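Local coordinates for beta-methylmalyl-CoA dehydratase (Chloroflexus aurantiacus, PDB 4E3E), which catalyses the reversible dehydration of (2R,3S)-beta-methylmalyl-CoA to mesaconyl-CoA in the glyoxylate assimilation cycle, at residues Ser293-Lys298 with Leu310-Val315; Ala273-Arg278 with Asp341-Val346. All blocks are in the same frame, centred on the assembly; numbering follows the deposited sequence.

Interaction 1 of 2, residues Ser293-Lys298 with Leu310-Val315; sequences SEILAK and LRVRTV
Glu294 and Arg313 form a hydrogen-bonded antiparallel pair, Glu294 N to Arg313 O 2.8 Å and Arg313 N to Glu294 O 3.0 Å, on strand segments whose directions differ by 157°. Beyond Ile295 the register slips by one residue: Arg311 O takes weak bonds from the N-H groups of both Leu296 and Ala297, while Arg311 N donates to Ala297 O. Leu296, the extra residue, turns its side chain across the partner strand. Its CD1 lies over one face of the Arg313 guanidinium, 3.9 Å from NH2 of Arg313 and offset toward the rim. The bend of Arg313 at chi3 (-49°) folds its head back to this position, and NH1 forms a salt bridge with Asp341. On the sheet face of Ser293 and Thr314, the hydroxyls meet at 2.7 Å (Ser293 OG to Thr314 OG1); His207 and Tyr344, respectively, are their further hydrogen-bond partners, so this buried pair is part of a longer polar chain. Farther along that face, Leu310 CD2 packs 3.8 Å from Lys298 CG, the two side chains running alongside each other. The one-residue slip opposite Arg311 identifies a classic beta bulge in the hairpin of strands 288-300 and 307-318, within the antiparallel sheet of a hotdog-family protein.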
# COMPACT_ATOMS: atom_id res chain seq x y z
N SER A 293 -24.71 -0.63 14.52
CA SER A 293 -24.53 -1.70 15.50
C SER A 293 -25.62 -1.74 16.55
O SER A 293 -26.23 -0.72 16.87
CB SER A 293 -23.16 -1.61 16.18
OG SER A 293 -22.13 -1.73 15.21
N GLU A 294 -25.86 -2.94 17.08
CA GLU A 294 -26.75 -3.11 18.23
C GLU A 294 -25.95 -3.74 19.36
O GLU A 294 -25.14 -4.64 19.10
CB GLU A 294 -27.92 -4.01 17.85
CG GLU A 294 -28.85 -4.32 19.02
CD GLU A 294 -30.04 -5.15 18.60
OE1 GLU A 294 -30.18 -5.43 17.39
OE2 GLU A 294 -30.85 -5.51 19.48
N ILE A 295 -26.17 -3.28 20.59
CA ILE A 295 -25.60 -3.98 21.74
C ILE A 295 -26.55 -5.14 22.06
O ILE A 295 -27.63 -4.92 22.64
CB ILE A 295 -25.41 -3.07 22.98
CG1 ILE A 295 -24.62 -1.79 22.63
CG2 ILE A 295 -24.77 -3.87 24.13
CD1 ILE A 295 -23.23 -2.00 22.03
N LEU A 296 -26.17 -6.36 21.65
CA LEU A 296 -26.98 -7.57 21.90
C LEU A 296 -26.97 -7.96 23.37
O LEU A 296 -27.98 -8.42 23.91
CB LEU A 296 -26.47 -8.75 21.08
CG LEU A 296 -26.56 -8.58 19.56
CD1 LEU A 296 -25.96 -9.79 18.86
CD2 LEU A 296 -28.00 -8.31 19.13
N ALA A 297 -25.83 -7.75 24.03
CA ALA A 297 -25.64 -8.21 25.40
C ALA A 297 -24.45 -7.54 26.02
O ALA A 297 -23.52 -7.10 25.31
CB ALA A 297 -25.46 -9.73 25.44
N LYS A 298 -24.46 -7.50 27.35
CA LYS A 298 -23.35 -6.99 28.13
C LYS A 298 -23.02 -8.05 29.18
O LYS A 298 -23.91 -8.54 29.88
CB LYS A 298 -23.73 -5.67 28.80
CG LYS A 298 -22.67 -5.10 29.73
CD LYS A 298 -23.15 -3.87 30.52
CE LYS A 298 -23.42 -2.67 29.62
NZ LYS A 298 -23.84 -1.48 30.42
N LEU A 310 -18.87 -6.80 25.53
CA LEU A 310 -20.14 -6.51 24.89
C LEU A 310 -20.28 -7.43 23.70
O LEU A 310 -19.33 -7.61 22.92
CB LEU A 310 -20.21 -5.06 24.41
CG LEU A 310 -20.13 -3.92 25.44
CD1 LEU A 310 -19.94 -2.59 24.72
CD2 LEU A 310 -21.35 -3.87 26.35
N ARG A 311 -21.46 -8.03 23.57
CA ARG A 311 -21.77 -8.78 22.38
C ARG A 311 -22.44 -7.80 21.44
O ARG A 311 -23.44 -7.17 21.80
CB ARG A 311 -22.69 -9.98 22.68
CG ARG A 311 -22.94 -10.85 21.44
CD ARG A 311 -23.83 -12.05 21.75
NE ARG A 311 -23.95 -12.94 20.58
CZ ARG A 311 -24.46 -14.17 20.61
NH1 ARG A 311 -24.91 -14.69 21.75
NH2 ARG A 311 -24.52 -14.89 19.50
N VAL A 312 -21.87 -7.65 20.25
CA VAL A 312 -22.29 -6.62 19.31
C VAL A 312 -22.71 -7.27 18.00
O VAL A 312 -22.05 -8.20 17.53
CB VAL A 312 -21.14 -5.62 19.04
CG1 VAL A 312 -21.55 -4.52 18.04
CG2 VAL A 312 -20.63 -5.00 20.35
N ARG A 313 -23.81 -6.79 17.43
CA ARG A 313 -24.12 -7.05 16.04
C ARG A 313 -23.82 -5.79 15.24
O ARG A 313 -24.40 -4.73 15.51
CB ARG A 313 -25.59 -7.42 15.83
CG ARG A 313 -25.93 -7.76 14.38
CD ARG A 313 -27.44 -7.95 14.10
NE ARG A 313 -28.08 -8.85 15.07
CZ ARG A 313 -27.89 -10.16 15.15
NH1 ARG A 313 -27.07 -10.80 14.31
NH2 ARG A 313 -28.52 -10.86 16.09
N THR A 314 -22.92 -5.89 14.27
CA THR A 314 -22.75 -4.80 13.31
C THR A 314 -23.30 -5.24 11.97
O THR A 314 -22.95 -6.31 11.45
CB THR A 314 -21.30 -4.34 13.20
OG1 THR A 314 -20.83 -3.94 14.51
CG2 THR A 314 -21.18 -3.16 12.24
N VAL A 315 -24.17 -4.42 11.41
CA VAL A 315 -24.80 -4.70 10.12
C VAL A 315 -24.25 -3.69 9.11
O VAL A 315 -24.30 -2.49 9.36
CB VAL A 315 -26.33 -4.53 10.23
CG1 VAL A 315 -26.99 -4.74 8.88
CG2 VAL A 315 -26.89 -5.50 11.25

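Interaction 2 of 2, residues Ala273-Arg278 with Asp341-Val346; sequences AINSGR and DFDYTV
The ring of Phe342 has the CA of Gly277 near its plane, at the edge, while the CG2 of Ile274 approaches obliquely, 3.6 Å from CE1 of Phe342. The extended first torsion of Phe342 (chi1 -175°) carries the ring across to Ile274, whose side chain it meets at about a right angle. Within the same strand, Phe342 CE2 sits 3.3 Å above one face of the Tyr344 ring, toward the rim, and the carbonyl carbon of Phe342 lies at that ring's edge, in plane. On the face of Arg278 and Asp341, guanidinium and carboxylate planes are only 16° apart, yet the salt bridge is long, Arg278 NH2 to Asp341 OD2 3.7 Å, and OD2 lies well out of the guanidinium plane, so charge alone acts. Asp341 has stronger partners: the hydroxyls of Tyr334 and Tyr327 at OD2, Arg313 at OD1. Asp343 O accepts from Asn275 N at 2.8 Å and from Ser276 N at 3.0 Å, the signature of a classic beta bulge. Asp343 OD1 lies 3.4 Å from Asn275 CB, and OD2 forms a salt bridge with Arg311. Loss of this carboxylate to an alanine here is likely to open a gap beside Asn275 CB and leave Arg311 with Asp167 but without its second charged mate. Gly277 and Ile274 lie about 7 Å, between side-chain positions, from Asn87 and Ser65 respectively, which probably bind substrate. Strand 84-95 borders strand 270-278, and strand 307-318 borders strand 338-349, placing the contact in the sheet's interior.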
# COMPACT_ATOMS: atom_id res chain seq x y z
N ALA A 273 -13.86 -12.27 20.13
CA ALA A 273 -14.51 -13.43 19.55
C ALA A 273 -15.38 -13.05 18.38
O ALA A 273 -15.93 -11.94 18.34
CB ALA A 273 -15.37 -14.15 20.59
N ILE A 274 -15.52 -13.98 17.44
CA ILE A 274 -16.54 -13.89 16.38
C ILE A 274 -17.57 -15.00 16.63
O ILE A 274 -17.22 -16.18 16.67
CB ILE A 274 -15.92 -14.04 14.99
CG1 ILE A 274 -14.98 -12.86 14.71
CG2 ILE A 274 -17.01 -14.11 13.92
CD1 ILE A 274 -13.96 -13.11 13.62
N ASN A 275 -18.83 -14.61 16.79
CA ASN A 275 -19.91 -15.55 17.12
C ASN A 275 -20.64 -16.05 15.88
O ASN A 275 -20.99 -17.23 15.78
CB ASN A 275 -20.90 -14.88 18.08
CG ASN A 275 -20.21 -14.26 19.28
OD1 ASN A 275 -20.38 -13.07 19.58
ND2 ASN A 275 -19.39 -15.06 19.94
N SER A 276 -20.88 -15.15 14.95
CA SER A 276 -21.44 -15.55 13.66
C SER A 276 -21.23 -14.42 12.68
O SER A 276 -20.90 -13.30 13.07
CB SER A 276 -22.93 -15.92 13.78
OG SER A 276 -23.71 -14.77 14.00
N GLY A 277 -21.40 -14.74 11.40
CA GLY A 277 -21.13 -13.79 10.33
C GLY A 277 -21.82 -14.33 9.10
O GLY A 277 -21.62 -15.48 8.72
N ARG A 278 -22.64 -13.49 8.50
CA ARG A 278 -23.31 -13.82 7.26
C ARG A 278 -23.04 -12.72 6.25
O ARG A 278 -23.29 -11.54 6.53
CB ARG A 278 -24.81 -13.96 7.46
CG ARG A 278 -25.27 -15.40 7.66
CD ARG A 278 -26.75 -15.48 8.05
NE ARG A 278 -26.90 -14.91 9.39
CZ ARG A 278 -27.84 -15.24 10.28
NH1 ARG A 278 -28.76 -16.16 10.00
NH2 ARG A 278 -27.85 -14.63 11.46
N ASP A 341 -24.06 -9.30 8.20
CA ASP A 341 -24.63 -9.40 9.54
C ASP A 341 -23.57 -10.07 10.40
O ASP A 341 -23.37 -11.28 10.31
CB ASP A 341 -25.93 -10.22 9.50
CG ASP A 341 -26.59 -10.36 10.86
OD1 ASP A 341 -26.03 -9.86 11.87
OD2 ASP A 341 -27.67 -10.99 10.93
N PHE A 342 -22.89 -9.29 11.23
CA PHE A 342 -21.67 -9.73 11.92
C PHE A 342 -21.89 -9.65 13.43
O PHE A 342 -22.21 -8.58 13.94
CB PHE A 342 -20.49 -8.83 11.48
CG PHE A 342 -19.14 -9.25 12.02
CD1 PHE A 342 -18.62 -10.52 11.78
CD2 PHE A 342 -18.34 -8.34 12.73
CE1 PHE A 342 -17.36 -10.89 12.27
CE2 PHE A 342 -17.08 -8.70 13.23
CZ PHE A 342 -16.60 -9.98 13.00
N ASP A 343 -21.73 -10.77 14.12
CA ASP A 343 -22.07 -10.88 15.54
C ASP A 343 -20.78 -11.30 16.23
O ASP A 343 -20.22 -12.36 15.96
CB ASP A 343 -23.19 -11.95 15.68
CG ASP A 343 -23.45 -12.43 17.12
OD1 ASP A 343 -22.77 -12.04 18.12
OD2 ASP A 343 -24.37 -13.25 17.26
N TYR A 344 -20.29 -10.45 17.13
CA TYR A 344 -18.97 -10.63 17.70
C TYR A 344 -18.94 -10.05 19.09
O TYR A 344 -19.91 -9.42 19.54
CB TYR A 344 -17.89 -9.99 16.80
CG TYR A 344 -18.07 -8.50 16.56
CD1 TYR A 344 -19.16 -8.02 15.82
CD2 TYR A 344 -17.18 -7.56 17.10
CE1 TYR A 344 -19.35 -6.67 15.60
CE2 TYR A 344 -17.36 -6.19 16.89
CZ TYR A 344 -18.45 -5.75 16.12
OH TYR A 344 -18.65 -4.40 15.90
N THR A 345 -17.83 -10.26 19.77
CA THR A 345 -17.68 -9.82 21.14
C THR A 345 -16.43 -8.96 21.28
O THR A 345 -15.31 -9.37 20.88
CB THR A 345 -17.59 -11.03 22.09
OG1 THR A 345 -18.80 -11.79 21.98
CG2 THR A 345 -17.41 -10.58 23.53
N VAL A 346 -16.62 -7.76 21.83
CA VAL A 346 -15.53 -6.82 22.03
C VAL A 346 -15.20 -6.73 23.51
O VAL A 346 -16.03 -7.06 24.37
CB VAL A 346 -15.89 -5.42 21.49
CG1 VAL A 346 -16.12 -5.47 19.98
CG2 VAL A 346 -17.13 -4.86 22.21

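From the N terminus, the chain builds strands 19-27 to 204-212 before it enters strand 270-278, then runs through strands 288-300 and 307-318 and returns along strand 338-349. Interaction 1 closes the short hairpin loop, with 11 residues between its segments; interaction 2 closes the longer excursion, with 62 between, and encloses interaction 1 without crossing it. Their centres are 9 Å apart because strands 307-318 and 338-349 are neighbours. A probable hydrogen bond fastens this seam, Val312 N to Tyr344 O at 2.7 Å. Together the contacts give the continuous sheet order 270-278, 338-349, 307-318, 288-300, joining the hairpin to the sheet's interior.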